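Local coordinates for Phospholipase/Carboxylesterase (Dyadobacter fermentans, PDB 4H0C), which probably hydrolyses carboxylic esters, and perhaps the thioesters of palmitoylated proteins, as an alpha/beta hydrolase, at residues A[70-73]-A[74-77]; A[173-176]-A[177-181]. All blocks are in the same frame, centred on the assembly; numbering follows the deposited sequence.

Interaction 1 (A[70-73]-A[74-77])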
ATOM      1  N   PRO A  70     -19.058  -5.248   1.750  1.00 15.56           N
ATOM      2  CA  PRO A  70     -19.410  -4.468   2.967  1.00 18.14           C
ATOM      3  C   PRO A  70     -18.328  -4.626   3.997  1.00 18.20           C
ATOM      4  O   PRO A  70     -17.970  -5.750   4.358  1.00 18.73           O
ATOM      5  CB  PRO A  70     -20.697  -5.121   3.453  1.00 17.07           C
ATOM      6  CG  PRO A  70     -21.315  -5.657   2.186  1.00 16.13           C
ATOM      7  CD  PRO A  70     -20.181  -6.090   1.286  1.00 15.45           C
ATOM      8  N   VAL A  71     -17.794  -3.505   4.457  1.00 17.20           N
ATOM      9  CA  VAL A  71     -16.535  -3.543   5.188  1.00 17.23           C
ATOM     10  C   VAL A  71     -16.610  -4.413   6.451  1.00 17.92           C
ATOM     11  O   VAL A  71     -15.617  -5.077   6.825  1.00 17.59           O
ATOM     12  CB  VAL A  71     -15.979  -2.139   5.457  1.00 17.63           C
ATOM     13  CG1 VAL A  71     -16.852  -1.381   6.467  1.00 16.59           C
ATOM     14  CG2 VAL A  71     -14.532  -2.246   5.921  1.00 18.05           C
ATOM     15  N   GLN A  72     -17.778  -4.432   7.096  1.00 17.10           N
ATOM     16  CA  GLN A  72     -17.922  -5.263   8.299  1.00 18.78           C
ATOM     17  C   GLN A  72     -17.634  -6.751   8.038  1.00 16.12           C
ATOM     18  O   GLN A  72     -17.218  -7.469   8.955  1.00 18.61           O
ATOM     19  CB  GLN A  72     -19.263  -5.032   9.013  1.00 22.39           C
ATOM     20  CG  GLN A  72     -19.352  -3.671   9.714  1.00 27.56           C
ATOM     21  CD  GLN A  72     -18.145  -3.355  10.619  1.00 35.84           C
ATOM     22  OE1 GLN A  72     -17.749  -4.170  11.470  1.00 39.11           O
ATOM     23  NE2 GLN A  72     -17.560  -2.163  10.444  1.00 34.20           N
ATOM     24  N   GLN A  73     -17.829  -7.206   6.797  1.00 16.86           N
ATOM     25  CA  GLN A  73     -17.558  -8.611   6.438  1.00 15.62           C
ATOM     26  C   GLN A  73     -16.069  -8.901   6.374  1.00 15.09           C
ATOM     27  O   GLN A  73     -15.662 -10.061   6.427  1.00 15.92           O
ATOM     28  CB  GLN A  73     -18.270  -9.011   5.135  1.00 15.51           C
ATOM     29  CG  GLN A  73     -19.784  -9.063   5.301  1.00 16.99           C
ATOM     30  CD  GLN A  73     -20.513  -9.186   3.986  1.00 21.02           C
ATOM     31  OE1 GLN A  73     -19.900  -9.347   2.933  1.00 18.86           O
ATOM     32  NE2 GLN A  73     -21.849  -9.106   4.040  1.00 29.82           N
ATOM     33  N   ASN A  74     -15.267  -7.839   6.296  1.00 14.74           N
ATOM     34  CA  ASN A  74     -13.796  -7.929   6.279  1.00 12.72           C
ATOM     35  C   ASN A  74     -13.168  -7.612   7.610  1.00 15.84           C
ATOM     36  O   ASN A  74     -11.938  -7.529   7.717  1.00 16.99           O
ATOM     37  CB  ASN A  74     -13.191  -7.034   5.188  1.00 13.60           C
ATOM     38  CG  ASN A  74     -13.136  -7.745   3.837  1.00 14.52           C
ATOM     39  OD1 ASN A  74     -12.801  -8.938   3.775  1.00 17.00           O
ATOM     40  ND2 ASN A  74     -13.436  -7.022   2.754  1.00 14.21           N
ATOM     41  N   GLN A  75     -14.023  -7.435   8.617  1.00 17.22           N
ATOM     42  CA  GLN A  75     -13.592  -7.108   9.979  1.00 16.27           C
ATOM     43  C   GLN A  75     -13.801  -8.323  10.872  1.00 17.40           C
ATOM     44  O   GLN A  75     -14.784  -9.051  10.685  1.00 20.15           O
ATOM     45  CB  GLN A  75     -14.392  -5.915  10.504  1.00 17.11           C
ATOM     46  CG  GLN A  75     -14.056  -4.597   9.818  1.00 16.15           C
ATOM     47  CD  GLN A  75     -12.653  -4.092  10.131  1.00 18.11           C
ATOM     48  OE1 GLN A  75     -11.812  -4.816  10.683  1.00 17.72           O
ATOM     49  NE2 GLN A  75     -12.390  -2.840   9.772  1.00 20.01           N
ATOM     50  N   PRO A  76     -12.925  -8.531  11.873  1.00 18.59           N
ATOM     51  CA  PRO A  76     -11.830  -7.679  12.378  1.00 19.05           C
ATOM     52  C   PRO A  76     -10.467  -7.833  11.690  1.00 18.32           C
ATOM     53  O   PRO A  76      -9.539  -7.137  12.068  1.00 17.68           O
ATOM     54  CB  PRO A  76     -11.729  -8.109  13.846  1.00 18.53           C
ATOM     55  CG  PRO A  76     -12.058  -9.564  13.769  1.00 19.46           C
ATOM     56  CD  PRO A  76     -13.215  -9.625  12.816  1.00 19.50           C
ATOM     57  N   ALA A  77     -10.359  -8.695  10.678  1.00 17.96           N
ATOM     58  CA  ALA A  77      -9.082  -8.927   9.980  1.00 15.75           C
ATOM     59  C   ALA A  77      -8.490  -7.641   9.411  1.00 14.86           C
ATOM     60  O   ALA A  77      -7.269  -7.402   9.545  1.00 15.66           O
ATOM     61  CB  ALA A  77      -9.253  -9.959   8.875  1.00 16.99           C
TER
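Val71 and Asn74 are joined through their backbones: Asn74 N donates to Val71 O over 2.8 Å, in a bond bent to an N-H...O angle of 146°. One residue on, the step repeats less tightly, with Gln75 N giving only a weak bond to Gln72 O at 3.2 Å. Together with the bond from Gln73 N back to Pro70 O, this makes three successive i+3 to i links. They define a short 3-10 turn in the loop that carries the chain from strand 50-55 of the alpha/beta hydrolase fold to helix 77-94.

The van der Waals contacts of the side chains centre on Gln75, whose aliphatic part lies along the carbonyls of the turn. Its CG packs 3.4 Å from Val71 O, the same oxygen that takes the Asn74 N-H, and its CB sits 3.6 Å from Gln72 O. Gln72, three residues earlier, comes to meet it. The bend at chi2 (-50°) brings its amide round, and OE1 ends 3.9 Å from Gln75 CB, a van der Waals touch. The two amide planes are only 22° apart, yet the groups make no bond with each other. Val71 CG2 adds a loose touch on Gln75 NE2 at 4.4 Å.

The polar ends of the second segment look beyond the turn. Asn74 is buried, and its amide is spent on the backbone earlier in the same loop: OD1 takes the N-H of Tyr65 while ND2 gives to the carbonyl of Ser66, which fixes which way round the amide sits. Gln75 OE1 accepts from Asp79 N in the first turn of helix 77-94, reaching past the cis peptide that precedes Pro76.

Interaction 2 (A[173-176]-A[177-181]); sequences SVTI and LEDMN
Ile176 meets a selenium atom one turn further along its helix: CG2 rests 4.0 Å from SE of Met180, which is selenomethionine in this model. Setting CG1 opposite the carbonyl carbon (chi1 -73°) leaves CG2 as the branch facing the next turn, and the two side chains run alongside one another. Both also touch Thr119 of helix 109-120.

Three regular i+4 to i bonds hold the backbone here, the shortest being Glu178 N to Val174 O at 2.7 Å. The fourth, Met180 N to Ile176 O at 3.0 Å, is bent to 138°, consistent with Met180 being the first residue to leave helical phi/psi. Leu177 lays its side chain back against the preceding turn, CG coming 3.2 Å from Ser173 O, and its branches fill the space between helix 109-120 (Leu115, Thr119) and the sheet (Val154, Val184). Cutting Leu177 back to an alanine removes both methyls and is likely to leave a gap between helix 109-120 and the sheet, costing Leu115 and Val184 their packing against it.

Exposed Glu178 extends beside buried Val174, which faces strand 183-190; its flat carboxylate rests near the methyl, CD 3.9 Å from Val174 CG1. The carboxylate finds a polar link through water: one molecule lies 3.2 Å from Thr175 OG1 and donates a weak bond to Glu178 OE1 at 3.3 Å. The threonine hydroxyl is also tied to the carbonyl of Gln171, a turn earlier.

The helix stops in a Schellman motif. Asn181 takes a positive phi of 74° and its N bonds Glu178 O at 2.9 Å, while the N-H of the following residue reaches back to Leu177 O, turning the chain toward strand 183-190 and closing the crossover of a beta-alpha-beta unit.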
ATOM      1  N   SER A 173     -10.848   7.010  -5.372  1.00 15.25           N
ATOM      2  CA  SER A 173      -9.658   7.026  -4.504  1.00 14.18           C
ATOM      3  C   SER A 173      -8.786   8.226  -4.832  1.00 13.30           C
ATOM      4  O   SER A 173      -8.313   8.932  -3.924  1.00 15.26           O
ATOM      5  CB  SER A 173      -8.861   5.702  -4.615  1.00 12.55           C
ATOM      6  OG  SER A 173      -9.671   4.606  -4.212  1.00 16.62           O
ATOM      7  N   VAL A 174      -8.576   8.469  -6.122  1.00 13.96           N
ATOM      8  CA  VAL A 174      -7.808   9.640  -6.568  1.00 14.66           C
ATOM      9  C   VAL A 174      -8.444  10.952  -6.054  1.00 14.14           C
ATOM     10  O   VAL A 174      -7.753  11.861  -5.520  1.00 16.64           O
ATOM     11  CB  VAL A 174      -7.667   9.641  -8.117  1.00 15.76           C
ATOM     12  CG1 VAL A 174      -7.043  10.938  -8.622  1.00 17.45           C
ATOM     13  CG2 VAL A 174      -6.856   8.432  -8.587  1.00 16.76           C
ATOM     14  N   THR A 175      -9.757  11.057  -6.192  1.00 15.24           N
ATOM     15  CA  THR A 175     -10.464  12.257  -5.745  1.00 17.62           C
ATOM     16  C   THR A 175     -10.232  12.508  -4.253  1.00 16.60           C
ATOM     17  O   THR A 175      -9.928  13.634  -3.844  1.00 18.65           O
ATOM     18  CB  THR A 175     -11.956  12.204  -6.094  1.00 21.06           C
ATOM     19  OG1 THR A 175     -12.080  12.114  -7.517  1.00 25.08           O
ATOM     20  CG2 THR A 175     -12.656  13.459  -5.613  1.00 22.84           C
ATOM     21  N   ILE A 176     -10.312  11.450  -3.455  1.00 14.18           N
ATOM     22  CA  ILE A 176     -10.114  11.579  -2.004  1.00 13.88           C
ATOM     23  C   ILE A 176      -8.658  11.935  -1.700  1.00 13.64           C
ATOM     24  O   ILE A 176      -8.381  12.832  -0.873  1.00 17.02           O
ATOM     25  CB  ILE A 176     -10.539  10.284  -1.282  1.00 15.74           C
ATOM     26  CG1 ILE A 176     -12.070  10.179  -1.277  1.00 16.94           C
ATOM     27  CG2 ILE A 176     -10.022  10.280   0.149  1.00 15.87           C
ATOM     28  CD1 ILE A 176     -12.625   8.806  -0.966  1.00 18.87           C
ATOM     29  N   LEU A 177      -7.729  11.232  -2.339  1.00 14.81           N
ATOM     30  CA  LEU A 177      -6.281  11.517  -2.157  1.00 12.73           C
ATOM     31  C   LEU A 177      -5.944  12.954  -2.527  1.00 13.86           C
ATOM     32  O   LEU A 177      -5.203  13.648  -1.799  1.00 12.67           O
ATOM     33  CB  LEU A 177      -5.423  10.559  -3.008  1.00 15.47           C
ATOM     34  CG  LEU A 177      -5.405   9.086  -2.579  1.00 19.63           C
ATOM     35  CD1 LEU A 177      -4.935   8.197  -3.719  1.00 22.76           C
ATOM     36  CD2 LEU A 177      -4.505   8.894  -1.378  1.00 16.60           C
ATOM     37  N   GLU A 178      -6.506  13.424  -3.638  1.00 14.91           N
ATOM     38  CA  GLU A 178      -6.258  14.817  -4.064  1.00 15.60           C
ATOM     39  C   GLU A 178      -6.842  15.830  -3.083  1.00 14.23           C
ATOM     40  O   GLU A 178      -6.168  16.795  -2.708  1.00 14.09           O
ATOM     41  CB  GLU A 178      -6.758  15.050  -5.483  1.00 16.87           C
ATOM     42  CG  GLU A 178      -5.853  14.382  -6.522  1.00 21.74           C
ATOM     43  CD  GLU A 178      -6.246  14.670  -7.957  1.00 27.41           C
ATOM     44  OE1 GLU A 178      -7.441  14.907  -8.222  1.00 29.53           O
ATOM     45  OE2 GLU A 178      -5.340  14.656  -8.829  1.00 34.65           O
ATOM     46  N   ASP A 179      -8.053  15.565  -2.603  1.00 16.46           N
ATOM     47  CA  ASP A 179      -8.659  16.396  -1.547  1.00 16.37           C
ATOM     48  C   ASP A 179      -7.822  16.481  -0.274  1.00 16.42           C
ATOM     49  O   ASP A 179      -7.816  17.513   0.409  1.00 20.20           O
ATOM     50  CB  ASP A 179     -10.095  15.940  -1.250  1.00 19.53           C
ATOM     51  CG  ASP A 179     -11.088  16.438  -2.294  1.00 29.71           C
ATOM     52  OD1 ASP A 179     -10.732  17.332  -3.117  1.00 32.15           O
ATOM     53  OD2 ASP A 179     -12.228  15.931  -2.296  1.00 39.29           O
HETATM   54  N   MSE A 180      -7.086  15.410   0.022  1.00 13.28           N
HETATM   55  CA  MSE A 180      -6.228  15.371   1.199  1.00 15.99           C
HETATM   56  C   MSE A 180      -4.805  15.797   0.895  1.00 13.10           C
HETATM   57  O   MSE A 180      -3.893  15.580   1.700  1.00 13.87           O
HETATM   58  CB  MSE A 180      -6.295  13.998   1.835  1.00 18.25           C
HETATM   59  CG  MSE A 180      -7.710  13.688   2.311  1.00 20.20           C
HETATM   60 SE   MSE A 180      -7.735  11.956   3.028  0.75 19.80          SE
HETATM   61  CE  MSE A 180      -6.674  12.342   4.646  1.00 17.50           C
ATOM     62  N   ASN A 181      -4.630  16.435  -0.267  1.00 13.49           N
ATOM     63  CA  ASN A 181      -3.379  17.114  -0.610  1.00 11.80           C
ATOM     64  C   ASN A 181      -2.225  16.177  -0.967  1.00 12.57           C
ATOM     65  O   ASN A 181      -1.065  16.564  -0.862  1.00 12.23           O
ATOM     66  CB  ASN A 181      -2.950  18.141   0.471  1.00 13.82           C
ATOM     67  CG  ASN A 181      -1.910  19.154  -0.039  1.00 12.24           C
ATOM     68  OD1 ASN A 181      -1.873  19.510  -1.241  1.00 13.37           O
ATOM     69  ND2 ASN A 181      -1.074  19.631   0.873  1.00 11.56           N
TER
HETATM   70  O   HOH W   1     -10.259  13.785  -9.583  1.00 39.84           O

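From the N terminus, interaction 1 comes first, in the loop that leaves strand 50-55. The chain then runs through helix 77-94, strand 102-107, helix 109-120 and the strands 127-131 and 153-160 before interaction 2, in the last turns of helix 167-179. The two follow in series, neither nested nor crossed, and each lies within one continuous stretch, closing local turns and not a long loop. Interaction 1 and interaction 2 do not touch: their centres are about 23 Å apart, their nearest atoms about 13 Å apart. Interaction 1 lies at the surface just before helix 77-94, interaction 2 at the C-terminal end of helix 167-179, before edge strand 183-190.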